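Local coordinates for VP5 (Halorubrum pleomorphic virus 2, PDB 6QGI), which probably mediates fusion of the viral envelope with the host membrane, as the envelope protein of a pleomorphic archaeal virus, at residues A[30-35]-A[41-46]. Numbering follows the deposited sequence.
Sequences APPEGL and KQQVYQ
The amide oxygen of Q43 rests against C-H groups of the loop: P32 CD sits 3.3 Å from Q43 OE1, L35 CD1 lies 3.7 Å from the same oxygen, and P31 CB comes close as well. Two prolines and a leucine methyl thus line one side of OE1, and within this contact its neighbours are all C-H groups. What puts it there is the shape of the side chain: CG stands anti to the carbonyl carbon (chi1 -78°) and the rest runs out extended (chi2 -167°), carrying the amide off the helix and across the loop. P32 and L35 both meet that chain at about a right angle. L35 spreads its two methyls along the amide, CD1 near the oxygen and carbon, CD2 4.1 Å from Q43 NE2.

Nearer the helix axis, P31 makes the broader contact. Its ring lays CG against the helix backbone, 3.4 Å from Q43 C and 3.5 Å from V44 N, and the same carbon packs 3.6 Å from Q43 CB. V44 CG2 also meets P31 CG, at 3.9 Å and roughly at right angles to the approach of Q43 CB. The contact is therefore van der Waals packing of a loop with two consecutive prolines against Q43 and V44, with P31 and V44 buried and the amide of Q43 nearer the surface.

The loop leads into the very helix it packs on, 37-60, doubling back along its first turns; P31 also touches L40 and T47 there. On its other side the loop is tied to the long helix 91-133, with P31 O hydrogen-bonded to T130 OG1 and the P31 ring on I127, while V44 also reaches V213 of strand 212-215.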
# COMPACT_ATOMS: atom_id res chain seq x y z
N ALA A 30 7.25 -0.04 -19.34
CA ALA A 30 7.86 -1.22 -19.93
C ALA A 30 9.22 -0.90 -20.53
O ALA A 30 9.36 0.18 -21.12
CB ALA A 30 6.95 -1.81 -20.98
N PRO A 31 10.21 -1.82 -20.42
CA PRO A 31 11.54 -1.55 -20.99
C PRO A 31 11.48 -1.25 -22.49
O PRO A 31 10.64 -1.81 -23.19
CB PRO A 31 12.31 -2.84 -20.73
CG PRO A 31 11.62 -3.44 -19.56
CD PRO A 31 10.19 -3.12 -19.72
N PRO A 32 12.40 -0.39 -22.98
CA PRO A 32 12.41 -0.06 -24.41
C PRO A 32 13.01 -1.15 -25.29
O PRO A 32 13.69 -2.05 -24.81
CB PRO A 32 13.29 1.19 -24.45
CG PRO A 32 14.24 1.01 -23.33
CD PRO A 32 13.44 0.37 -22.25
N GLU A 33 12.80 -1.02 -26.60
CA GLU A 33 13.41 -1.90 -27.59
C GLU A 33 14.81 -1.35 -27.87
O GLU A 33 15.10 -0.20 -27.52
CB GLU A 33 12.54 -1.96 -28.86
CG GLU A 33 11.29 -2.82 -28.68
CD GLU A 33 10.47 -3.13 -29.92
OE1 GLU A 33 11.06 -3.33 -31.00
OE2 GLU A 33 9.23 -3.20 -29.78
N GLY A 34 15.69 -2.17 -28.44
CA GLY A 34 17.05 -1.74 -28.74
C GLY A 34 18.03 -1.90 -27.60
O GLY A 34 19.16 -1.40 -27.68
N LEU A 35 17.62 -2.60 -26.55
CA LEU A 35 18.45 -2.85 -25.38
C LEU A 35 19.34 -4.08 -25.58
O LEU A 35 19.05 -4.92 -26.45
CB LEU A 35 17.56 -3.07 -24.14
CG LEU A 35 16.70 -1.92 -23.66
CD1 LEU A 35 15.78 -2.37 -22.56
CD2 LEU A 35 17.55 -0.77 -23.17
N LYS A 41 16.48 -8.21 -19.83
CA LYS A 41 16.15 -9.19 -18.80
C LYS A 41 16.10 -8.52 -17.42
O LYS A 41 15.19 -8.80 -16.63
CB LYS A 41 17.16 -10.35 -18.83
CG LYS A 41 17.15 -11.14 -20.14
CD LYS A 41 17.84 -12.49 -20.03
CE LYS A 41 19.29 -12.45 -20.44
NZ LYS A 41 19.94 -13.77 -20.26
N GLN A 42 17.05 -7.61 -17.17
CA GLN A 42 17.21 -6.82 -15.96
C GLN A 42 16.06 -5.82 -15.81
O GLN A 42 15.44 -5.75 -14.75
CB GLN A 42 18.56 -6.09 -15.99
CG GLN A 42 18.77 -5.08 -14.87
CD GLN A 42 20.22 -4.89 -14.50
OE1 GLN A 42 20.65 -5.26 -13.40
NE2 GLN A 42 21.01 -4.31 -15.40
N GLN A 43 15.78 -5.05 -16.88
CA GLN A 43 14.74 -4.03 -16.91
C GLN A 43 13.34 -4.62 -16.87
O GLN A 43 12.46 -3.99 -16.30
CB GLN A 43 14.91 -3.10 -18.11
CG GLN A 43 16.02 -2.08 -17.90
CD GLN A 43 16.03 -0.96 -18.90
OE1 GLN A 43 15.01 -0.55 -19.46
NE2 GLN A 43 17.21 -0.42 -19.14
N VAL A 44 13.13 -5.83 -17.45
CA VAL A 44 11.84 -6.54 -17.39
C VAL A 44 11.60 -6.94 -15.92
O VAL A 44 10.49 -6.78 -15.41
CB VAL A 44 11.79 -7.77 -18.36
CG1 VAL A 44 10.65 -8.73 -18.02
CG2 VAL A 44 11.68 -7.32 -19.82
N TYR A 45 12.66 -7.42 -15.24
CA TYR A 45 12.62 -7.83 -13.84
C TYR A 45 12.34 -6.62 -12.96
O TYR A 45 11.52 -6.73 -12.05
CB TYR A 45 13.95 -8.52 -13.44
CG TYR A 45 13.99 -9.02 -12.00
CD1 TYR A 45 13.40 -10.23 -11.65
CD2 TYR A 45 14.60 -8.28 -11.00
CE1 TYR A 45 13.43 -10.70 -10.34
CE2 TYR A 45 14.64 -8.73 -9.68
CZ TYR A 45 14.06 -9.94 -9.36
OH TYR A 45 14.09 -10.39 -8.07
N GLN A 46 12.99 -5.48 -13.24
CA GLN A 46 12.83 -4.23 -12.51
C GLN A 46 11.42 -3.65 -12.73
O GLN A 46 10.81 -3.19 -11.76
CB GLN A 46 13.91 -3.22 -12.91
CG GLN A 46 15.22 -3.46 -12.15
CD GLN A 46 16.49 -3.07 -12.88
OE1 GLN A 46 16.48 -2.64 -14.04
NE2 GLN A 46 17.62 -3.24 -12.20